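PDB 2JEX: regulatory protein E2 from Bovine papillomavirus type 1, which probably regulates viral transcription by binding DNA as a dimer and, in partnership with the E1 protein, helps to initiate replication of the viral genome. Local coordinates for residues A[134-139]-A[145-150]; A[13-18]-A[37-42]; A[72-77]-A[100-105]. The protein carries 1 engineered substitution. One frame throughout, in Å; residues are numbered along the deposited sequence.

Contact 1: A[134-139]-A[145-150]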
loop_
_atom_site.group_PDB
_atom_site.type_symbol
_atom_site.label_atom_id
_atom_site.label_comp_id
_atom_site.label_asym_id
_atom_site.label_seq_id
_atom_site.Cartn_x
_atom_site.Cartn_y
_atom_site.Cartn_z
ATOM N N TYR A 134 4.805 -1.339 9.372
ATOM C CA TYR A 134 5.241 0.016 9.032
ATOM C C TYR A 134 5.092 0.948 10.228
ATOM O O TYR A 134 4.030 1.010 10.842
ATOM C CB TYR A 134 4.491 0.532 7.789
ATOM C CG TYR A 134 4.860 -0.248 6.543
ATOM C CD1 TYR A 134 4.113 -1.360 6.136
ATOM C CD2 TYR A 134 5.979 0.097 5.794
ATOM C CE1 TYR A 134 4.463 -2.094 5.003
ATOM C CE2 TYR A 134 6.340 -0.632 4.664
ATOM C CZ TYR A 134 5.586 -1.729 4.279
ATOM O OH TYR A 134 5.959 -2.445 3.159
ATOM N N SER A 135 6.168 1.655 10.568
ATOM C CA SER A 135 6.179 2.516 11.749
ATOM C C SER A 135 5.346 3.779 11.548
ATOM O O SER A 135 4.910 4.401 12.524
ATOM C CB SER A 135 7.614 2.889 12.138
ATOM O OG SER A 135 8.242 3.669 11.130
ATOM N N ASN A 136 5.130 4.145 10.284
ATOM C CA ASN A 136 4.426 5.379 9.943
ATOM C C ASN A 136 3.290 5.128 8.965
ATOM O O ASN A 136 3.508 4.665 7.845
ATOM C CB ASN A 136 5.406 6.444 9.417
ATOM C CG ASN A 136 6.520 6.771 10.423
ATOM O OD1 ASN A 136 6.274 6.904 11.624
ATOM N ND2 ASN A 136 7.748 6.895 9.931
ATOM N N LEU A 137 2.073 5.419 9.418
ATOM C CA LEU A 137 0.867 5.186 8.636
ATOM C C LEU A 137 0.103 6.486 8.473
ATOM O O LEU A 137 -0.126 7.208 9.446
ATOM C CB LEU A 137 -0.039 4.148 9.310
ATOM C CG LEU A 137 0.481 2.756 9.693
ATOM C CD1 LEU A 137 -0.616 1.946 10.384
ATOM C CD2 LEU A 137 0.996 2.013 8.478
ATOM N N TYR A 138 -0.292 6.771 7.237
ATOM C CA TYR A 138 -1.014 7.996 6.913
ATOM C C TYR A 138 -2.415 7.651 6.406
ATOM O O TYR A 138 -2.579 7.156 5.286
ATOM C CB TYR A 138 -0.235 8.814 5.878
ATOM C CG TYR A 138 1.201 9.083 6.268
ATOM C CD1 TYR A 138 2.192 8.119 6.057
ATOM C CD2 TYR A 138 1.573 10.297 6.848
ATOM C CE1 TYR A 138 3.515 8.351 6.419
ATOM C CE2 TYR A 138 2.901 10.544 7.211
ATOM C CZ TYR A 138 3.862 9.564 6.994
ATOM O OH TYR A 138 5.168 9.786 7.339
ATOM N N MET A 139 -3.416 7.909 7.247
ATOM C CA MET A 139 -4.790 7.495 6.975
ATOM C C MET A 139 -5.793 8.640 7.007
ATOM O O MET A 139 -5.705 9.541 7.841
ATOM C CB MET A 139 -5.226 6.367 7.924
ATOM C CG MET A 139 -4.622 6.426 9.321
ATOM S SD MET A 139 -4.758 4.865 10.234
ATOM C CE MET A 139 -6.517 4.864 10.611
ATOM N N TRP A 145 -6.168 13.745 6.559
ATOM C CA TRP A 145 -5.123 12.740 6.761
ATOM C C TRP A 145 -4.408 12.919 8.103
ATOM O O TRP A 145 -4.226 14.046 8.575
ATOM C CB TRP A 145 -4.129 12.765 5.596
ATOM C CG TRP A 145 -4.773 12.401 4.300
ATOM C CD1 TRP A 145 -5.441 13.238 3.449
ATOM C CD2 TRP A 145 -4.837 11.093 3.711
ATOM N NE1 TRP A 145 -5.911 12.535 2.366
ATOM C CE2 TRP A 145 -5.553 11.217 2.498
ATOM C CE3 TRP A 145 -4.353 9.830 4.085
ATOM C CZ2 TRP A 145 -5.795 10.125 1.656
ATOM C CZ3 TRP A 145 -4.601 8.743 3.250
ATOM C CH2 TRP A 145 -5.314 8.900 2.052
ATOM N N GLN A 146 -4.009 11.800 8.709
ATOM C CA GLN A 146 -3.339 11.815 10.014
ATOM C C GLN A 146 -2.283 10.721 10.153
ATOM O O GLN A 146 -2.416 9.636 9.581
ATOM C CB GLN A 146 -4.359 11.704 11.154
ATOM C CG GLN A 146 -5.144 10.397 11.172
ATOM C CD GLN A 146 -5.880 10.168 12.477
ATOM O OE1 GLN A 146 -6.487 11.087 13.037
ATOM N NE2 GLN A 146 -5.839 8.933 12.966
ATOM N N LEU A 147 -1.238 11.016 10.921
ATOM C CA LEU A 147 -0.157 10.063 11.149
ATOM C C LEU A 147 -0.514 9.103 12.273
ATOM O O LEU A 147 -0.982 9.517 13.329
ATOM C CB LEU A 147 1.164 10.782 11.445
ATOM C CG LEU A 147 2.401 9.954 11.826
ATOM C CD1 LEU A 147 2.818 8.962 10.739
ATOM C CD2 LEU A 147 3.561 10.876 12.193
ATOM N N ALA A 148 -0.305 7.818 12.013
ATOM C CA ALA A 148 -0.500 6.771 13.001
ATOM C C ALA A 148 0.747 5.895 13.049
ATOM O O ALA A 148 1.478 5.787 12.067
ATOM C CB ALA A 148 -1.733 5.944 12.668
ATOM N N LYS A 149 1.002 5.295 14.207
ATOM C CA LYS A 149 2.138 4.397 14.365
ATOM C C LYS A 149 1.641 2.966 14.499
ATOM O O LYS A 149 0.638 2.703 15.161
ATOM C CB LYS A 149 2.987 4.797 15.585
ATOM C CG LYS A 149 3.985 5.948 15.345
ATOM C CD LYS A 149 3.291 7.313 15.244
ATOM C CE LYS A 149 4.290 8.462 15.339
ATOM N NZ LYS A 149 3.594 9.770 15.540
ATOM N N ALA A 150 2.336 2.044 13.854
ATOM C CA ALA A 150 1.984 0.638 13.951
ATOM C C ALA A 150 3.042 -0.140 14.715
ATOM O O ALA A 150 4.231 0.196 14.682
ATOM C CB ALA A 150 1.764 0.028 12.568
#

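Contact 2: A[13-18]-A[37-42]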
loop_
_atom_site.group_PDB
_atom_site.type_symbol
_atom_site.label_atom_id
_atom_site.label_comp_id
_atom_site.label_asym_id
_atom_site.label_seq_id
_atom_site.Cartn_x
_atom_site.Cartn_y
_atom_site.Cartn_z
ATOM N N GLU A 13 5.455 6.892 -21.479
ATOM C CA GLU A 13 6.792 7.479 -21.396
ATOM C C GLU A 13 6.993 8.246 -20.088
ATOM O O GLU A 13 8.094 8.268 -19.547
ATOM C CB GLU A 13 7.028 8.414 -22.588
ATOM C CG GLU A 13 8.489 8.659 -22.943
ATOM C CD GLU A 13 9.033 7.630 -23.920
ATOM O OE1 GLU A 13 9.495 8.035 -25.013
ATOM O OE2 GLU A 13 8.992 6.420 -23.609
ATOM N N THR A 14 5.930 8.882 -19.602
ATOM C CA THR A 14 5.943 9.601 -18.325
ATOM C C THR A 14 6.192 8.658 -17.140
ATOM O O THR A 14 6.990 8.973 -16.246
ATOM C CB THR A 14 4.635 10.410 -18.116
ATOM O OG1 THR A 14 4.541 11.425 -19.120
ATOM C CG2 THR A 14 4.616 11.080 -16.756
ATOM N N GLN A 15 5.513 7.510 -17.147
ATOM C CA GLN A 15 5.703 6.473 -16.141
ATOM C C GLN A 15 7.136 5.954 -16.180
ATOM O O GLN A 15 7.781 5.827 -15.134
ATOM C CB GLN A 15 4.729 5.315 -16.363
ATOM C CG GLN A 15 3.277 5.619 -16.047
ATOM C CD GLN A 15 2.332 4.618 -16.692
ATOM O OE1 GLN A 15 2.275 3.448 -16.305
ATOM N NE2 GLN A 15 1.587 5.077 -17.685
ATOM N N MET A 16 7.631 5.684 -17.391
ATOM C CA MET A 16 8.985 5.159 -17.591
ATOM C C MET A 16 10.070 6.163 -17.184
ATOM O O MET A 16 11.127 5.776 -16.680
ATOM C CB MET A 16 9.171 4.708 -19.042
ATOM C CG MET A 16 10.154 3.557 -19.225
ATOM S SD MET A 16 10.089 2.791 -20.870
ATOM C CE MET A 16 8.494 1.966 -20.822
ATOM N N GLN A 17 9.795 7.450 -17.400
ATOM C CA GLN A 17 10.697 8.534 -16.987
ATOM C C GLN A 17 10.738 8.715 -15.475
ATOM O O GLN A 17 11.786 9.004 -14.907
ATOM C CB GLN A 17 10.284 9.858 -17.637
ATOM C CG GLN A 17 10.815 10.060 -19.051
ATOM C CD GLN A 17 10.205 11.274 -19.747
ATOM O OE1 GLN A 17 9.128 11.756 -19.371
ATOM N NE2 GLN A 17 10.894 11.766 -20.776
ATOM N N LEU A 18 9.589 8.560 -14.830
ATOM C CA LEU A 18 9.485 8.803 -13.397
ATOM C C LEU A 18 9.998 7.635 -12.560
ATOM O O LEU A 18 10.525 7.841 -11.462
ATOM C CB LEU A 18 8.054 9.200 -13.012
ATOM C CG LEU A 18 7.688 10.644 -13.380
ATOM C CD1 LEU A 18 6.190 10.876 -13.323
ATOM C CD2 LEU A 18 8.423 11.657 -12.505
ATOM N N ARG A 37 -3.388 6.658 -14.839
ATOM C CA ARG A 37 -4.810 6.909 -15.048
ATOM C C ARG A 37 -5.129 7.160 -16.521
ATOM O O ARG A 37 -6.016 6.518 -17.088
ATOM C CB ARG A 37 -5.236 8.113 -14.216
ATOM C CG ARG A 37 -6.659 8.564 -14.457
ATOM C CD ARG A 37 -7.011 9.723 -13.556
ATOM N NE ARG A 37 -8.408 10.125 -13.703
ATOM C CZ ARG A 37 -9.020 10.999 -12.912
ATOM N NH1 ARG A 37 -8.354 11.571 -11.921
ATOM N NH2 ARG A 37 -10.296 11.309 -13.117
ATOM N N THR A 38 -4.406 8.107 -17.115
ATOM C CA THR A 38 -4.533 8.446 -18.521
ATOM C C THR A 38 -4.362 7.197 -19.397
ATOM O O THR A 38 -5.261 6.876 -20.159
ATOM C CB THR A 38 -3.550 9.591 -18.906
ATOM O OG1 THR A 38 -3.765 10.703 -18.027
ATOM C CG2 THR A 38 -3.741 10.050 -20.367
ATOM N N GLU A 39 -3.254 6.467 -19.236
ATOM C CA GLU A 39 -2.987 5.256 -20.037
ATOM C C GLU A 39 -4.134 4.246 -20.003
ATOM O O GLU A 39 -4.610 3.799 -21.042
ATOM C CB GLU A 39 -1.680 4.570 -19.607
ATOM C CG GLU A 39 -1.418 3.235 -20.325
ATOM C CD GLU A 39 -0.162 2.515 -19.844
ATOM O OE1 GLU A 39 0.368 2.862 -18.769
ATOM O OE2 GLU A 39 0.301 1.596 -20.547
ATOM N N ASN A 40 -4.582 3.902 -18.809
ATOM C CA ASN A 40 -5.618 2.902 -18.667
ATOM C C ASN A 40 -7.007 3.392 -19.006
ATOM O O ASN A 40 -7.873 2.586 -19.345
ATOM C CB ASN A 40 -5.559 2.268 -17.285
ATOM C CG ASN A 40 -4.317 1.455 -17.107
ATOM O OD1 ASN A 40 -4.222 0.335 -17.603
ATOM N ND2 ASN A 40 -3.332 2.027 -16.437
ATOM N N THR A 41 -7.217 4.705 -18.927
ATOM C CA THR A 41 -8.471 5.306 -19.364
ATOM C C THR A 41 -8.581 5.215 -20.882
ATOM O O THR A 41 -9.619 4.795 -21.392
ATOM C CB THR A 41 -8.615 6.785 -18.892
ATOM O OG1 THR A 41 -8.596 6.829 -17.457
ATOM C CG2 THR A 41 -9.910 7.396 -19.391
ATOM N N LEU A 42 -7.511 5.595 -21.586
ATOM C CA LEU A 42 -7.497 5.585 -23.048
ATOM C C LEU A 42 -7.672 4.158 -23.545
ATOM O O LEU A 42 -8.458 3.898 -24.453
ATOM C CB LEU A 42 -6.189 6.168 -23.604
ATOM C CG LEU A 42 -5.717 7.575 -23.212
ATOM C CD1 LEU A 42 -4.216 7.670 -23.437
ATOM C CD2 LEU A 42 -6.457 8.685 -23.973
#

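Contact 3: A[72-77]-A[100-105]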
loop_
_atom_site.group_PDB
_atom_site.type_symbol
_atom_site.label_atom_id
_atom_site.label_comp_id
_atom_site.label_asym_id
_atom_site.label_seq_id
_atom_site.Cartn_x
_atom_site.Cartn_y
_atom_site.Cartn_z
ATOM N N ALA A 72 -5.533 3.935 -10.061
ATOM C CA ALA A 72 -4.744 5.125 -10.322
ATOM C C ALA A 72 -5.509 6.401 -9.980
ATOM O O ALA A 72 -4.925 7.337 -9.457
ATOM C CB ALA A 72 -4.266 5.130 -11.766
ATOM N N ILE A 73 -6.809 6.436 -10.264
ATOM C CA ILE A 73 -7.675 7.541 -9.822
ATOM C C ILE A 73 -7.558 7.700 -8.292
ATOM O O ILE A 73 -7.257 8.795 -7.789
ATOM C CB ILE A 73 -9.154 7.316 -10.263
ATOM C CG1 ILE A 73 -9.304 7.527 -11.777
ATOM C CG2 ILE A 73 -10.110 8.234 -9.519
ATOM C CD1 ILE A 73 -10.578 6.917 -12.413
ATOM N N GLU A 74 -7.760 6.587 -7.578
ATOM C CA GLU A 74 -7.689 6.545 -6.118
ATOM C C GLU A 74 -6.345 7.018 -5.558
ATOM O O GLU A 74 -6.308 7.737 -4.548
ATOM C CB GLU A 74 -8.003 5.142 -5.594
ATOM C CG GLU A 74 -7.976 5.056 -4.088
ATOM C CD GLU A 74 -8.578 3.782 -3.549
ATOM O OE1 GLU A 74 -8.955 2.899 -4.355
ATOM O OE2 GLU A 74 -8.670 3.664 -2.307
ATOM N N MET A 75 -5.260 6.596 -6.205
ATOM C CA MET A 75 -3.919 7.007 -5.815
ATOM C C MET A 75 -3.714 8.495 -6.087
ATOM O O MET A 75 -3.301 9.240 -5.201
ATOM C CB MET A 75 -2.845 6.161 -6.520
ATOM C CG MET A 75 -2.815 4.686 -6.117
ATOM S SD MET A 75 -2.613 4.342 -4.345
ATOM C CE MET A 75 -0.822 4.332 -4.213
ATOM N N GLN A 76 -4.036 8.925 -7.300
ATOM C CA GLN A 76 -3.922 10.331 -7.682
ATOM C C GLN A 76 -4.623 11.288 -6.713
ATOM O O GLN A 76 -3.994 12.209 -6.184
ATOM C CB GLN A 76 -4.468 10.555 -9.086
ATOM C CG GLN A 76 -4.420 12.010 -9.499
ATOM C CD GLN A 76 -5.175 12.309 -10.783
ATOM O OE1 GLN A 76 -5.476 11.418 -11.566
ATOM N NE2 GLN A 76 -5.450 13.583 -11.016
ATOM N N LEU A 77 -5.924 11.065 -6.507
ATOM C CA LEU A 77 -6.752 11.917 -5.644
ATOM C C LEU A 77 -6.292 11.875 -4.196
ATOM O O LEU A 77 -6.219 12.913 -3.545
ATOM C CB LEU A 77 -8.236 11.540 -5.747
ATOM C CG LEU A 77 -8.865 11.610 -7.143
ATOM C CD1 LEU A 77 -10.353 11.284 -7.109
ATOM C CD2 LEU A 77 -8.618 12.962 -7.819
ATOM N N ASP A 100 0.560 -1.581 -3.931
ATOM C CA ASP A 100 0.787 -2.706 -3.012
ATOM C C ASP A 100 1.074 -2.228 -1.594
ATOM O O ASP A 100 0.607 -2.833 -0.626
ATOM C CB ASP A 100 1.934 -3.601 -3.496
ATOM C CG ASP A 100 1.578 -4.399 -4.742
ATOM O OD1 ASP A 100 0.370 -4.624 -4.996
ATOM O OD2 ASP A 100 2.515 -4.806 -5.472
ATOM N N ARG A 101 1.841 -1.150 -1.460
ATOM C CA ARG A 101 2.084 -0.593 -0.137
ATOM C C ARG A 101 0.756 -0.109 0.457
ATOM O O ARG A 101 0.444 -0.390 1.616
ATOM C CB ARG A 101 3.112 0.542 -0.205
ATOM C CG ARG A 101 3.467 1.174 1.151
ATOM C CD ARG A 101 4.437 0.330 1.967
ATOM N NE ARG A 101 5.742 0.196 1.316
ATOM C CZ ARG A 101 6.787 0.998 1.521
ATOM N NH1 ARG A 101 6.717 2.012 2.379
ATOM N NH2 ARG A 101 7.917 0.781 0.863
ATOM N N TYR A 102 -0.025 0.597 -0.363
ATOM C CA TYR A 102 -1.310 1.179 0.033
ATOM C C TYR A 102 -2.307 0.103 0.459
ATOM O O TYR A 102 -3.157 0.318 1.326
ATOM C CB TYR A 102 -1.867 1.973 -1.159
ATOM C CG TYR A 102 -3.190 2.674 -0.938
ATOM C CD1 TYR A 102 -3.311 3.731 -0.025
ATOM C CD2 TYR A 102 -4.313 2.314 -1.675
ATOM C CE1 TYR A 102 -4.530 4.395 0.158
ATOM C CE2 TYR A 102 -5.537 2.975 -1.500
ATOM C CZ TYR A 102 -5.634 4.008 -0.576
ATOM O OH TYR A 102 -6.839 4.644 -0.405
ATOM N N MET A 103 -2.192 -1.054 -0.187
ATOM C CA MET A 103 -3.161 -2.136 -0.033
ATOM C C MET A 103 -2.711 -3.182 0.955
ATOM O O MET A 103 -3.536 -3.935 1.466
ATOM C CB MET A 103 -3.507 -2.761 -1.397
ATOM C CG MET A 103 -4.497 -1.964 -2.170
ATOM S SD MET A 103 -6.101 -1.760 -1.381
ATOM C CE MET A 103 -5.889 -0.178 -0.631
ATOM N N SER A 104 -1.406 -3.210 1.230
ATOM C CA SER A 104 -0.853 -3.910 2.396
ATOM C C SER A 104 -1.646 -3.537 3.642
ATOM O O SER A 104 -2.324 -2.501 3.666
ATOM C CB SER A 104 0.613 -3.508 2.633
ATOM O OG SER A 104 1.474 -3.982 1.607
ATOM N N GLU A 105 -1.541 -4.367 4.681
ATOM C CA GLU A 105 -2.299 -4.164 5.915
ATOM C C GLU A 105 -1.631 -3.155 6.854
ATOM O O GLU A 105 -0.407 -3.183 7.038
ATOM C CB GLU A 105 -2.556 -5.495 6.626
ATOM C CG GLU A 105 -3.595 -6.384 5.928
ATOM C CD GLU A 105 -5.032 -6.140 6.396
ATOM O OE1 GLU A 105 -5.819 -7.115 6.409
ATOM O OE2 GLU A 105 -5.385 -4.990 6.743
#

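Contact 1: A[134-139]-A[145-150]
Leu147 and Tyr138 face each other as a non-hydrogen-bonded antiparallel pair, and their side chains lie alongside one another, pointing the same way. The first torsion of Leu147 (chi1 175°) places CG beside the carbonyl carbon, and the second (chi2 60°) then turns CD1 toward the partner strand. This methyl sits over one face of the Tyr138 ring, offset toward the rim, in a CH-pi contact: CD1 lies 4.1 Å from the ring centroid and 23° off the normal. The same methyl also touches CB of Asn136. Trp145 presents an edge instead of a face, its CZ3 meeting Tyr138 O at 3.3 Å with that carbonyl near the indole plane.

The other side of the sheet carries mostly apolar groups, with Gln146 beside them. Leu137 CD1 rests against Ala150 CB at 3.8 Å, and Met139 SD lies 4.0 Å from Ala148 CB. Tyr159 of the next strand packs on both Leu137 and Met139.

Two reciprocal backbone pairs set this register. Leu137 N reaches Ala148 O at 2.7 Å, and Ala148 N returns to Leu137 O at 2.6 Å. Met139 and Gln146 repeat the pattern nearer the turn. Together these form the beta hairpin of strands 128-140 and 145-152, interior neighbours in the antiparallel sheet of the E2 transactivation domain.

Beyond the hairpin, Trp145 NE1 donates to Glu81 on helix 62-83, while the Tyr138 ring meets Trp92 and Phe87 edge-to-face and its OH makes only a weak hydrogen bond to Glu90. The four backbone bonds of Leu137 with Ala148 and Met139 with Gln146 thus tie the two strands together, whereas the backbone of Tyr138, turned outward, is left to join strand 110-120 at Phe110.

Contact 2: A[13-18]-A[37-42]
Gln15 NE2 donates a hydrogen bond to Glu39 OE1 at 2.8 Å, the single direct bridge between residues 13-18 and 37-42. The bond is moderately straight, 154° at the hydrogen. The acceptor lies close to the plane of the Gln15 amide, whereas the amide nitrogen comes to the carboxylate from above its plane. The two side chains cross at about a right angle, with their flat ends inclined 56° to each other. Gln15 OE1 also lies near, 3.2 Å from Glu39 OE1, but as two acceptors they do not bond, and the donor side of the amide does the gripping.

The 9.6 Å between the CA atoms of Gln15 and Glu39 is spanned by two extended side chains. The Glu39 side chain projects from its helix with CG anti to the backbone N (chi1 175°) and stays extended beyond, carrying the carboxylate across the gap. Gln15 is likewise extended past CG and comes from the other helix. These helices, 4-21 and 26-48, run antiparallel and join helix 62-83 in the N-terminal helical part of the transactivation domain.

Each polar group has a second hold. Gln15 NE2 also donates to Ala11 O one turn earlier on its own helix, which should restrain the rotation of the amide, and the other carboxylate oxygen, Glu39 OE2, accepts from Gln12 NE2, so two amides of helix 4-21 share the negative charge and probably stabilise it. Around this polar pair the Gln15 side chain touches Tyr32 and Val36, and Glu39 touches Leu8. On the same helix as Glu39, two residues before it, Arg37 NH1 is hydrogen-bonded to Gln76 OE1, placing helix 62-83 beside the segment that carries the carboxylate.

Contact 3: A[72-77]-A[100-105]
Both Glu74 and Tyr102 set CG anti to the backbone N (chi1 about -179° in each), which sends the carboxylate and the phenol toward one another across the gap between the helices. In Met75 the first two torsions carry SD over the tyrosine ring, and the bend at the third places CE, which comes to 4.0 Å from Tyr102 CB. Tyr102 OH donates to Glu74 OE2 at 2.8 Å, meeting the oxygen on its anti side and somewhat out of the carboxylate plane. That oxygen lies at the edge of the ring and in its plane, while the carboxylate itself stands nearly perpendicular to the ring, at 86°.

Met75 SD is 4.1 Å from the ring centroid and 28° off the normal, a Met-aromatic contact over the face. Tyr102 is thereby held at edge and face alike, pinning the short helix 99-103, which lies between the helical part and the sheet, onto helix 62-83.

Glu74 OE2 is shared by Tyr102 and Arg108, whose salt bridge probably favours the ionised carboxylate. Arg108 packs on Tyr102 as well, and Phe110 meets the same ring. Trp99 touches both Glu74 and Met75.

How the contacts relate
From the N terminus the three contacts follow in series: none encloses or crosses another. Contact 2 comes first, closing the turn between helices 4-21 and 26-48. Contact 3 then brings the short helix 99-103 back against helix 62-83 across a largely non-helical connection. Contact 1 closes last, over the tight turn of a hairpin within the sheet. Contact 3 touches both of the others: Arg37 of contact 2 packs on Ala72 and Ile73, and Tyr134 of contact 1 packs on Arg101. Its centre is about 14 Å from that of contact 1 and about 16 Å from that of contact 2, whereas contacts 1 and 2 do not meet, their centres being about 28 Å apart.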